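Local coordinates for phosphoribosylaminoimidazole-succinocarboxamide synthase (Saccharomyces cerevisiae, PDB 2CNQ), which catalyses the ATP-dependent joining of 4-carboxy-5-aminoimidazole ribotide and aspartate to give SAICAR in de novo purine biosynthesis, at residues Phe33-Arg38 and Leu56-Ser61; Arg122-Gly127 and Lys197-Cys202; Pro157-Ser162 and Asp186-Val191; Ile211-Thr216 and Glu234-Asp239. All blocks are in the same frame, centred on the assembly; numbering follows the deposited sequence. Where two conformers were deposited one is given.

Interaction 1: residues Phe33-Arg38 and Leu56-Ser61; sequences FVATDR and LLTKLS. With ADP (adenosine-5'-diphosphate), chain B.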
# COMPACT_ATOMS: atom_id res chain seq x y z
N PHE A 33 -10.55 -10.20 2.47
CA PHE A 33 -9.56 -9.20 2.77
C PHE A 33 -10.26 -7.86 2.68
O PHE A 33 -10.45 -7.36 1.59
CB PHE A 33 -8.49 -9.39 1.69
CG PHE A 33 -7.21 -8.69 1.93
CD1 PHE A 33 -6.84 -7.61 1.16
CD2 PHE A 33 -6.34 -9.14 2.85
CE1 PHE A 33 -5.60 -7.04 1.32
CE2 PHE A 33 -5.10 -8.58 3.02
CZ PHE A 33 -4.75 -7.52 2.25
N VAL A 34 -10.68 -7.36 3.81
CA VAL A 34 -11.57 -6.23 3.84
C VAL A 34 -10.80 -5.01 4.22
O VAL A 34 -10.27 -4.94 5.30
CB VAL A 34 -12.72 -6.44 4.82
CG1 VAL A 34 -13.71 -5.32 4.62
CG2 VAL A 34 -13.36 -7.79 4.64
N ALA A 35 -10.75 -4.03 3.35
CA ALA A 35 -10.15 -2.77 3.68
C ALA A 35 -11.19 -1.92 4.32
O ALA A 35 -12.14 -1.52 3.68
CB ALA A 35 -9.57 -2.11 2.47
N THR A 36 -11.03 -1.67 5.59
CA THR A 36 -11.89 -0.77 6.29
C THR A 36 -11.49 0.64 5.93
O THR A 36 -10.65 0.85 5.08
CB THR A 36 -11.84 -0.99 7.79
OG1 THR A 36 -10.63 -0.44 8.30
CG2 THR A 36 -12.03 -2.43 8.15
N ASP A 37 -12.14 1.57 6.58
CA ASP A 37 -11.88 2.97 6.42
C ASP A 37 -10.98 3.52 7.46
O ASP A 37 -10.80 4.72 7.54
CB ASP A 37 -13.19 3.70 6.37
CG ASP A 37 -13.96 3.37 5.15
OD1 ASP A 37 -15.20 3.50 5.18
OD2 ASP A 37 -13.37 2.99 4.14
N ARG A 38 -10.37 2.66 8.25
CA ARG A 38 -9.42 3.11 9.19
C ARG A 38 -8.23 3.72 8.48
O ARG A 38 -7.89 3.38 7.37
CB ARG A 38 -8.94 1.95 10.05
CG ARG A 38 -10.04 1.33 10.88
CD ARG A 38 -9.53 0.34 11.86
NE ARG A 38 -8.82 -0.77 11.26
CZ ARG A 38 -9.33 -1.96 11.04
NH1 ARG A 38 -8.57 -2.93 10.59
NH2 ARG A 38 -10.60 -2.21 11.25
N LEU A 56 -11.50 2.73 -1.84
CA LEU A 56 -10.46 3.25 -2.71
C LEU A 56 -9.27 2.37 -2.71
O LEU A 56 -8.71 2.06 -3.77
CB LEU A 56 -10.13 4.65 -2.30
CG LEU A 56 -9.20 5.38 -3.23
CD1 LEU A 56 -9.50 6.83 -3.15
CD2 LEU A 56 -7.76 5.16 -2.90
N LEU A 57 -8.84 1.91 -1.56
CA LEU A 57 -7.66 1.07 -1.53
C LEU A 57 -7.91 -0.19 -2.29
O LEU A 57 -7.02 -0.69 -2.94
CB LEU A 57 -7.28 0.73 -0.13
CG LEU A 57 -7.02 1.89 0.80
CD1 LEU A 57 -6.71 1.36 2.15
CD2 LEU A 57 -5.95 2.79 0.28
N THR A 58 -9.10 -0.72 -2.17
CA THR A 58 -9.45 -1.92 -2.83
C THR A 58 -9.47 -1.72 -4.30
O THR A 58 -8.85 -2.43 -5.05
CB THR A 58 -10.80 -2.40 -2.33
OG1 THR A 58 -10.72 -2.68 -0.94
CG2 THR A 58 -11.22 -3.65 -3.00
N LYS A 59 -10.23 -0.73 -4.74
CA LYS A 59 -10.38 -0.51 -6.15
C LYS A 59 -9.08 -0.15 -6.81
O LYS A 59 -8.79 -0.57 -7.89
CB LYS A 59 -11.39 0.61 -6.35
CG LYS A 59 -12.78 0.28 -5.84
CD LYS A 59 -13.46 -0.94 -6.46
CE LYS A 59 -14.76 -1.24 -5.70
NZ LYS A 59 -15.64 -2.19 -6.43
N LEU A 60 -8.29 0.65 -6.14
CA LEU A 60 -7.02 1.04 -6.71
C LEU A 60 -6.10 -0.16 -6.78
O LEU A 60 -5.42 -0.35 -7.75
CB LEU A 60 -6.44 2.18 -5.94
CG LEU A 60 -5.21 2.81 -6.54
CD1 LEU A 60 -5.36 3.14 -8.00
CD2 LEU A 60 -4.90 4.05 -5.77
N SER A 61 -6.11 -0.96 -5.74
CA SER A 61 -5.35 -2.17 -5.81
C SER A 61 -5.76 -2.99 -6.98
O SER A 61 -4.93 -3.52 -7.69
CB SER A 61 -5.54 -3.00 -4.57
OG SER A 61 -4.92 -2.42 -3.45
PB ADP B . -0.93 -3.84 8.41
O1B ADP B . -0.47 -3.02 7.29
O2B ADP B . 0.09 -4.79 8.87
O3B ADP B . -1.46 -3.16 9.58
PA ADP B . -3.28 -4.38 6.88
O1A ADP B . -2.75 -3.77 5.66
O2A ADP B . -4.33 -3.69 7.62
O3A ADP B . -2.11 -4.75 7.86
O5' ADP B . -3.83 -5.82 6.59
C5' ADP B . -3.31 -6.71 5.62
C4' ADP B . -2.59 -7.82 6.31
O4' ADP B . -2.75 -8.97 5.48
C3' ADP B . -1.11 -7.61 6.43
O3' ADP B . -0.60 -8.36 7.50
C2' ADP B . -0.60 -8.23 5.15
O2' ADP B . 0.75 -8.56 5.19
C1' ADP B . -1.47 -9.42 5.06
N9 ADP B . -1.64 -9.99 3.76
C8 ADP B . -1.75 -9.33 2.60
N7 ADP B . -2.00 -10.12 1.59
C5 ADP B . -2.05 -11.35 2.13
C6 ADP B . -2.30 -12.64 1.61
N6 ADP B . -2.57 -12.83 0.33
N1 ADP B . -2.21 -13.69 2.42
C2 ADP B . -1.98 -13.50 3.71
N3 ADP B . -1.81 -12.33 4.32
C4 ADP B . -1.83 -11.28 3.52
O HOH W 1 -9.57 -5.01 0.13
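Ala35 meets Thr58 and Leu57 in a small, buried strand-on-helix contact: the last residues of strand 30-35, in the four-stranded antiparallel sheet, lie against helix 53-67. The methyl of Ala35 points at the helix and reaches the hydroxyl oxygen of Thr58, with CB 3.6 Å from OG1. Leu57 approaches more loosely through its own CB. No direct hydrogen bond crosses the interface. Instead, a water donates to both sides, to Phe33 O at 2.9 Å and to Thr58 OG1 at 2.8 Å. Thr58 turns OG1 to the side of its backbone N (chi1 -62°), where the hydroxyl can face the strand and still give its hydrogen to Gly54 O. In the next turn of the helix, Ser61 gives both OG (2.8 Å) and N to Leu57 O, the two donors arriving from opposite faces of the carbonyl plane. Two residues earlier on the strand, the Phe33 ring belongs to the ADP pocket; its edge meets the sugar, CE2 lying 3.4 Å from O4' of the ADP. Strand and helix are thus held by the packing of one methyl and by a single bridging water, whose hydrogen the Thr58 hydroxyl accepts while donating within its own helix.

Interaction 2: residues Arg122-Gly127 and Lys197-Cys202; sequences RGYITG and KLYSKC. With AMZ (aminoimidazole 4-carboxamide ribonucleotide), chain C.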
# COMPACT_ATOMS: atom_id res chain seq x y z
N ARG A 122 11.89 2.91 -4.12
CA ARG A 122 11.96 4.34 -4.15
C ARG A 122 12.45 4.78 -5.49
O ARG A 122 13.53 4.44 -5.90
CB ARG A 122 12.87 4.86 -3.10
CG ARG A 122 12.52 4.37 -1.73
CD ARG A 122 13.49 4.90 -0.73
NE ARG A 122 13.30 4.27 0.55
CZ ARG A 122 12.47 4.70 1.47
NH1 ARG A 122 11.86 5.84 1.36
NH2 ARG A 122 12.29 3.95 2.53
N GLY A 123 11.65 5.56 -6.17
CA GLY A 123 12.10 6.21 -7.37
C GLY A 123 12.70 7.55 -7.12
O GLY A 123 13.48 8.05 -7.92
N TYR A 124 12.34 8.15 -6.00
CA TYR A 124 12.68 9.49 -5.66
C TYR A 124 13.00 9.49 -4.22
O TYR A 124 12.47 8.72 -3.44
CB TYR A 124 11.50 10.41 -5.90
CG TYR A 124 11.10 10.49 -7.33
CD1 TYR A 124 10.43 9.45 -7.94
CD2 TYR A 124 11.37 11.61 -8.07
CE1 TYR A 124 10.07 9.53 -9.25
CE2 TYR A 124 11.00 11.68 -9.39
CZ TYR A 124 10.36 10.64 -9.96
OH TYR A 124 9.97 10.69 -11.26
N ILE A 125 13.89 10.39 -3.84
CA ILE A 125 14.38 10.38 -2.50
C ILE A 125 13.55 11.26 -1.63
O ILE A 125 13.47 12.46 -1.80
CB ILE A 125 15.86 10.71 -2.46
CG1 ILE A 125 16.39 10.39 -1.09
CG2 ILE A 125 16.21 12.11 -2.90
CD1 ILE A 125 17.88 10.39 -1.02
N THR A 126 12.91 10.66 -0.64
CA THR A 126 12.07 11.35 0.26
C THR A 126 11.93 10.52 1.50
O THR A 126 12.49 9.46 1.62
CB THR A 126 10.70 11.65 -0.39
OG1 THR A 126 9.97 12.50 0.45
CG2 THR A 126 9.90 10.41 -0.64
N GLY A 127 11.22 11.02 2.46
CA GLY A 127 10.87 10.20 3.58
C GLY A 127 12.07 9.72 4.31
O GLY A 127 13.04 10.45 4.52
N LYS A 197 11.04 -3.58 -11.22
CA LYS A 197 10.40 -3.69 -12.50
C LYS A 197 8.97 -3.24 -12.43
O LYS A 197 8.51 -2.49 -13.25
CB LYS A 197 10.49 -5.11 -12.96
CG LYS A 197 10.11 -5.27 -14.38
CD LYS A 197 10.23 -6.68 -14.85
CE LYS A 197 11.64 -7.10 -15.03
NZ LYS A 197 11.70 -8.35 -15.85
N LEU A 198 8.25 -3.73 -11.43
CA LEU A 198 6.87 -3.35 -11.28
C LEU A 198 6.76 -1.89 -11.03
O LEU A 198 5.95 -1.21 -11.62
CB LEU A 198 6.21 -4.12 -10.16
CG LEU A 198 6.19 -5.62 -10.30
CD1 LEU A 198 5.56 -6.24 -9.09
CD2 LEU A 198 5.47 -6.05 -11.54
N TYR A 199 7.55 -1.39 -10.13
CA TYR A 199 7.52 0.01 -9.83
C TYR A 199 7.78 0.83 -11.07
O TYR A 199 7.08 1.77 -11.32
CB TYR A 199 8.55 0.36 -8.77
CG TYR A 199 8.74 1.82 -8.66
CD1 TYR A 199 7.90 2.59 -7.93
CD2 TYR A 199 9.77 2.42 -9.33
CE1 TYR A 199 8.05 3.96 -7.89
CE2 TYR A 199 9.93 3.78 -9.31
CZ TYR A 199 9.06 4.54 -8.58
OH TYR A 199 9.28 5.87 -8.61
N SER A 200 8.81 0.50 -11.82
CA SER A 200 9.15 1.31 -12.96
C SER A 200 8.04 1.35 -13.96
O SER A 200 7.77 2.39 -14.53
CB SER A 200 10.41 0.82 -13.60
OG SER A 200 11.50 1.20 -12.80
N LYS A 201 7.41 0.22 -14.20
CA LYS A 201 6.31 0.19 -15.13
C LYS A 201 5.22 1.09 -14.66
O LYS A 201 4.64 1.84 -15.42
CB LYS A 201 5.83 -1.22 -15.28
CG LYS A 201 4.67 -1.33 -16.21
CD LYS A 201 4.25 -2.74 -16.46
CE LYS A 201 2.97 -2.78 -17.23
NZ LYS A 201 2.69 -4.08 -17.79
N CYS A 202 4.89 1.00 -13.39
CA CYS A 202 3.84 1.81 -12.86
C CYS A 202 4.22 3.27 -12.81
O CYS A 202 3.41 4.12 -13.07
CB CYS A 202 3.43 1.32 -11.49
SG CYS A 202 2.76 -0.32 -11.53
O5 AMZ C . 2.54 0.06 5.35
C6 AMZ C . 3.74 0.04 5.55
N2 AMZ C . 4.31 -0.70 6.49
C3A AMZ C . 4.64 0.84 4.74
C7A AMZ C . 4.26 1.70 3.76
N3 AMZ C . 3.07 2.00 3.21
N1 AMZ C . 5.97 0.86 4.88
C5 AMZ C . 6.43 1.71 3.98
N AMZ C . 5.39 2.25 3.30
C1 AMZ C . 5.50 3.17 2.20
C2 AMZ C . 5.34 4.61 2.57
C3 AMZ C . 6.13 5.31 1.51
O2 AMZ C . 5.30 5.37 0.37
O1 AMZ C . 3.97 4.94 2.60
O AMZ C . 6.82 3.06 1.74
C AMZ C . 7.27 4.33 1.28
C4 AMZ C . 8.54 4.70 1.98
O3 AMZ C . 8.23 5.09 3.30
P AMZ C . 9.40 5.71 4.20
OP1 AMZ C . 10.34 4.60 4.54
O4 AMZ C . 8.67 6.23 5.42
OP2 AMZ C . 10.10 6.79 3.44
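Tyr199 presses its hydroxyl onto the backbone of Gly123, at the corner where the chain leaves strand 113-122 of the mixed five-stranded sheet; helix 185-209, which carries the tyrosine, packs against that sheet. This is the tight part. With no side chain on Gly123, Tyr199 OH comes within 3.1 Å of its CA, and the hydroxyl is satisfied by Ile213 O on the neighbouring strand 211-223. Gly123 N is near, but the angle is too poor for a hydrogen bond. The phenol is delivered by a CG placed opposite the backbone N (chi1 167°), which directs the ring toward the corner. Tyr124 fits more loosely: its side chain crosses that of Tyr199 at about a right angle and turns a ring edge to the hydroxyl, CE1 being 3.8 Å from Tyr199 OH. On the solvent side of the helix Lys197 is exposed, while Lys201 is partly so and pairs with Asp71. Just before the corner, Arg122 runs the other way, extended from CG to NE, toward the phosphate of the bound nucleotide AMZ. Its guanidinium meets that group edge-on through two nearly straight bonds, NH1 to OP2 at 2.9 Å (177°) and NH2 to OP1 at 2.9 Å (172°).

Interaction 3: residues Pro157-Ser162 and Asp186-Val191; sequences PIFTPS and DLSRRV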
# COMPACT_ATOMS: atom_id res chain seq x y z
N PRO A 157 15.34 3.43 -9.89
CA PRO A 157 14.62 3.14 -8.65
C PRO A 157 15.32 2.09 -7.87
O PRO A 157 15.96 1.23 -8.45
CB PRO A 157 13.28 2.63 -9.16
CG PRO A 157 13.16 3.20 -10.51
CD PRO A 157 14.54 3.13 -11.07
N ILE A 158 15.18 2.17 -6.57
CA ILE A 158 15.90 1.29 -5.71
C ILE A 158 14.99 0.56 -4.78
O ILE A 158 14.07 1.10 -4.18
CB ILE A 158 16.99 2.01 -4.97
CG1 ILE A 158 16.53 3.21 -4.20
CG2 ILE A 158 18.09 2.38 -5.98
CD1 ILE A 158 17.57 3.76 -3.31
N PHE A 159 15.27 -0.73 -4.65
CA PHE A 159 14.69 -1.57 -3.65
C PHE A 159 15.32 -1.26 -2.32
O PHE A 159 16.51 -1.36 -2.15
CB PHE A 159 14.95 -2.99 -4.05
CG PHE A 159 14.68 -3.99 -2.97
CD1 PHE A 159 15.69 -4.79 -2.52
CD2 PHE A 159 13.42 -4.19 -2.46
CE1 PHE A 159 15.45 -5.79 -1.61
CE2 PHE A 159 13.19 -5.15 -1.52
CZ PHE A 159 14.20 -5.96 -1.11
N THR A 160 14.48 -0.89 -1.37
CA THR A 160 14.93 -0.49 -0.07
C THR A 160 14.03 -1.15 0.94
O THR A 160 13.03 -0.61 1.35
CB THR A 160 14.96 1.01 0.08
OG1 THR A 160 13.64 1.53 -0.00
CG2 THR A 160 15.79 1.66 -0.97
N PRO A 161 14.33 -2.37 1.31
CA PRO A 161 13.40 -3.12 2.13
C PRO A 161 13.33 -2.62 3.52
O PRO A 161 14.27 -2.07 4.05
CB PRO A 161 13.96 -4.52 2.09
CG PRO A 161 15.42 -4.32 1.83
CD PRO A 161 15.50 -3.13 0.92
N SER A 162 12.21 -2.90 4.15
CA SER A 162 12.11 -2.78 5.56
C SER A 162 11.60 -4.08 6.11
O SER A 162 10.99 -4.88 5.43
CB SER A 162 11.25 -1.61 5.92
OG SER A 162 9.93 -1.99 5.99
N ASP A 186 18.87 -15.53 -3.18
CA ASP A 186 18.26 -15.60 -4.48
C ASP A 186 16.93 -14.90 -4.43
O ASP A 186 16.63 -14.11 -5.29
CB ASP A 186 18.15 -17.02 -4.96
CG ASP A 186 19.51 -17.65 -5.21
OD1 ASP A 186 19.63 -18.87 -5.08
OD2 ASP A 186 20.47 -16.94 -5.54
N LEU A 187 16.15 -15.21 -3.43
CA LEU A 187 14.84 -14.65 -3.35
C LEU A 187 14.91 -13.17 -3.18
O LEU A 187 14.16 -12.44 -3.80
CB LEU A 187 14.05 -15.29 -2.24
CG LEU A 187 12.63 -14.78 -2.11
CD1 LEU A 187 11.84 -15.00 -3.39
CD2 LEU A 187 11.97 -15.43 -0.93
N SER A 188 15.81 -12.68 -2.35
CA SER A 188 15.89 -11.24 -2.15
C SER A 188 16.22 -10.53 -3.43
O SER A 188 15.68 -9.48 -3.69
CB SER A 188 16.99 -10.94 -1.14
OG SER A 188 17.08 -9.55 -0.82
N ARG A 189 17.11 -11.07 -4.23
CA ARG A 189 17.42 -10.43 -5.47
C ARG A 189 16.21 -10.47 -6.38
O ARG A 189 15.93 -9.50 -7.05
CB ARG A 189 18.59 -11.11 -6.14
CG ARG A 189 19.01 -10.35 -7.40
CD ARG A 189 20.04 -11.10 -8.12
NE ARG A 189 20.60 -10.38 -9.24
CZ ARG A 189 21.71 -9.67 -9.19
NH1 ARG A 189 22.14 -9.07 -10.29
NH2 ARG A 189 22.40 -9.57 -8.08
N ARG A 190 15.51 -11.59 -6.43
CA ARG A 190 14.36 -11.67 -7.26
C ARG A 190 13.33 -10.67 -6.83
O ARG A 190 12.69 -10.04 -7.64
CB ARG A 190 13.75 -13.04 -7.20
CG ARG A 190 14.55 -14.08 -7.89
CD ARG A 190 14.04 -15.44 -7.60
NE ARG A 190 12.69 -15.60 -8.10
CZ ARG A 190 11.83 -16.53 -7.69
NH1 ARG A 190 12.15 -17.36 -6.73
NH2 ARG A 190 10.65 -16.60 -8.27
N VAL A 191 13.14 -10.53 -5.53
CA VAL A 191 12.23 -9.56 -4.98
C VAL A 191 12.65 -8.19 -5.41
O VAL A 191 11.82 -7.41 -5.88
CB VAL A 191 12.23 -9.67 -3.47
CG1 VAL A 191 11.62 -8.47 -2.82
CG2 VAL A 191 11.53 -10.94 -3.06
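Val191 N donates to Leu187 O at 2.8 Å, an ordinary bond of helix 185-209, and the turn it closes presents Val191 and Ser188 to the ring of Phe159. Across the interface itself there is no hydrogen bond. What joins the two segments is one aromatic side chain, projecting from the end of strand 153-159, an outermost strand of the mixed five-stranded sheet, onto the early part of the long helix. Phe159 swings CG to the far side from its backbone N (chi1 167°), and this carries the ring across the gap between two backbones whose nearest CA atoms, those of Phe159 and Val191, are 8.5 Å apart. The ring reaches the valine with two neighbouring carbons: CE2 is 3.9 Å from Val191 CG1, and CZ is 4.0 Å from that same methyl. The two side chains meet at a slant. Ser188 comes near another part of the ring, OG standing 4.2 Å from Phe159 CE1; that approach, which rests on one of two conformers of Ser188, is long and doubtful. One face of the ring is covered from its own segment, by Pro161, whose CD sits 3.6 Å above the plane and over the ring centre. Around this spot, Ala192 of the same helix also touches Phe159, Ile115 of strand 113-122 backs Val191, and helix 176-183 lies against both Ser188 and Pro161. The chemistry is therefore that of a buried hydrophobic joint, in which shape and, probably, the exclusion of water hold the strand end against the helix, with no hydrogen bond between the two segments.

Interaction 4: residues Ile211-Thr216 and Glu234-Asp239; sequences IIIADT and EVLTPD. With AMZ (aminoimidazole 4-carboxamide ribonucleotide), chain C.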
# COMPACT_ATOMS: atom_id res chain seq x y z
N ILE A 211 1.31 11.85 -12.44
CA ILE A 211 1.67 11.57 -11.07
C ILE A 211 3.04 10.96 -11.06
O ILE A 211 3.34 10.05 -11.80
CB ILE A 211 0.62 10.75 -10.30
CG1 ILE A 211 -0.51 11.70 -9.84
CG2 ILE A 211 1.24 10.08 -9.09
CD1 ILE A 211 -1.64 11.02 -9.12
N ILE A 212 3.83 11.48 -10.16
CA ILE A 212 5.09 10.88 -9.82
C ILE A 212 4.84 9.95 -8.67
O ILE A 212 4.40 10.36 -7.62
CB ILE A 212 6.10 11.94 -9.43
CG1 ILE A 212 6.49 12.75 -10.66
CG2 ILE A 212 7.30 11.29 -8.81
CD1 ILE A 212 7.31 13.95 -10.36
N ILE A 213 5.13 8.69 -8.86
CA ILE A 213 5.11 7.75 -7.77
C ILE A 213 6.46 7.87 -7.13
O ILE A 213 7.45 7.39 -7.66
CB ILE A 213 4.87 6.34 -8.22
CG1 ILE A 213 3.64 6.23 -9.09
CG2 ILE A 213 4.74 5.47 -7.00
CD1 ILE A 213 3.39 4.88 -9.62
N ALA A 214 6.54 8.55 -6.02
CA ALA A 214 7.82 8.77 -5.43
C ALA A 214 8.41 7.49 -4.91
O ALA A 214 9.58 7.21 -5.10
CB ALA A 214 7.70 9.73 -4.32
N ASP A 215 7.58 6.71 -4.25
CA ASP A 215 7.98 5.48 -3.66
C ASP A 215 6.74 4.69 -3.38
O ASP A 215 5.62 5.17 -3.48
CB ASP A 215 8.84 5.74 -2.43
CG ASP A 215 8.21 6.58 -1.39
OD1 ASP A 215 8.98 7.21 -0.66
OD2 ASP A 215 6.98 6.56 -1.26
N THR A 216 6.94 3.44 -3.04
CA THR A 216 5.83 2.59 -2.76
C THR A 216 6.32 1.39 -2.00
O THR A 216 7.46 1.02 -2.10
CB THR A 216 5.15 2.14 -4.05
OG1 THR A 216 3.86 1.63 -3.76
CG2 THR A 216 5.90 1.10 -4.79
N GLU A 234 -2.04 -4.77 -0.76
CA GLU A 234 -2.49 -3.70 -1.58
C GLU A 234 -1.36 -3.23 -2.45
O GLU A 234 -0.20 -3.43 -2.15
CB GLU A 234 -3.02 -2.55 -0.74
CG GLU A 234 -1.94 -1.79 -0.03
CD GLU A 234 -2.46 -0.70 0.84
OE1 GLU A 234 -1.78 -0.43 1.84
OE2 GLU A 234 -3.49 -0.11 0.52
N VAL A 235 -1.74 -2.58 -3.51
CA VAL A 235 -0.78 -2.19 -4.52
C VAL A 235 -1.02 -0.76 -4.88
O VAL A 235 -2.10 -0.41 -5.32
CB VAL A 235 -0.89 -3.07 -5.74
CG1 VAL A 235 0.15 -2.65 -6.73
CG2 VAL A 235 -0.77 -4.51 -5.39
N LEU A 236 0.01 0.03 -4.72
CA LEU A 236 0.08 1.39 -5.23
C LEU A 236 -1.17 2.14 -4.86
O LEU A 236 -1.81 2.79 -5.67
CB LEU A 236 0.38 1.39 -6.70
CG LEU A 236 1.84 1.10 -6.96
CD1 LEU A 236 2.03 0.58 -8.35
CD2 LEU A 236 2.66 2.34 -6.73
N THR A 237 -1.45 2.12 -3.58
CA THR A 237 -2.49 2.95 -3.04
C THR A 237 -1.84 4.11 -2.35
O THR A 237 -0.67 4.14 -2.11
CB THR A 237 -3.37 2.22 -2.09
OG1 THR A 237 -2.65 2.09 -0.87
CG2 THR A 237 -3.81 0.88 -2.61
N PRO A 238 -2.63 5.09 -1.95
CA PRO A 238 -2.05 6.23 -1.28
C PRO A 238 -1.73 5.94 0.14
O PRO A 238 -1.10 6.75 0.78
CB PRO A 238 -3.08 7.34 -1.48
CG PRO A 238 -4.03 6.81 -2.51
CD PRO A 238 -4.04 5.34 -2.29
N ASP A 239 -2.09 4.76 0.64
CA ASP A 239 -1.52 4.29 1.89
C ASP A 239 -0.15 3.71 1.64
O ASP A 239 0.73 3.89 2.45
CB ASP A 239 -2.38 3.19 2.51
CG ASP A 239 -3.47 3.68 3.38
OD1 ASP A 239 -4.16 2.82 3.94
OD2 ASP A 239 -3.61 4.87 3.60
O5 AMZ C . 2.54 0.06 5.35
C6 AMZ C . 3.74 0.04 5.55
N2 AMZ C . 4.31 -0.70 6.49
C3A AMZ C . 4.64 0.84 4.74
C7A AMZ C . 4.26 1.70 3.76
N3 AMZ C . 3.07 2.00 3.21
N1 AMZ C . 5.97 0.86 4.88
C5 AMZ C . 6.43 1.71 3.98
N AMZ C . 5.39 2.25 3.30
C1 AMZ C . 5.50 3.17 2.20
C2 AMZ C . 5.34 4.61 2.57
C3 AMZ C . 6.13 5.31 1.51
O2 AMZ C . 5.30 5.37 0.37
O1 AMZ C . 3.97 4.94 2.60
O AMZ C . 6.82 3.06 1.74
C AMZ C . 7.27 4.33 1.28
C4 AMZ C . 8.54 4.70 1.98
O3 AMZ C . 8.23 5.09 3.30
P AMZ C . 9.40 5.71 4.20
OP1 AMZ C . 10.34 4.60 4.54
O4 AMZ C . 8.67 6.23 5.42
OP2 AMZ C . 10.10 6.79 3.44
O HOH W 2 2.29 -0.39 -3.26
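The AMZ pocket takes Asp215 and Asp239 from the two segments of this contact, in which Leu236 packs against Thr216 and Ile213. One methyl does nearly all the touching: Leu236 CD2 is 3.3 Å from Thr216 OG1 and 3.8 Å from Ile213 CG2, with Ile213 CD1 close beside. Leu236 crosses both partners at about a right angle. A water spans the same gap, 2.6 Å from Thr216 OG1 and accepting from Leu236 N at 2.7 Å; Ser241 OG is a further partner of the threonine hydroxyl. The two segments belong to the beta hairpin of strands 211-223 and 228-245, but here the second arm departs from regular strand geometry, and Leu236 takes a left-handed backbone conformation (phi 49°, psi 54°). Beyond it Thr237 OG1 donates to Glu234 OE2 at 2.7 Å, coming from above the carboxylate plane, while Arg21 bridges to that same oxygen. Asp215, next to Thr216 on the strand, points to the other side, its CG lodged between the backbone N and the carbonyl carbon (chi1 57°). From there OD2 accepts the ribose hydroxyl O2 of AMZ at 2.6 Å, and OD1 pairs with Arg242. On the second arm, Asp239 O lies 3.1 Å from N3 of the nucleotide.

Interactions 2 and 4 lie closest, with centres about 8 Å apart, and both reach AMZ: the first at its phosphate, the second at its ribose and near its amino nitrogen N3. Gly123 N sits 2.9 Å from Ala214 O, a backbone hydrogen bond that ties them together. Interaction 3, nested in the chain loop that interaction 2 closes, shares helix 185-209 and joins it through Arg122 N and Ile158 O, 2.8 Å apart; it stands back from AMZ, the Phe159 side chain being about 11 Å away, though Thr160 OG1 makes a weak hydrogen bond with Arg122 NE. Interaction 1 serves the ADP side and meets interaction 4 where Val235 N bonds to Ser61 OG at 3.2 Å.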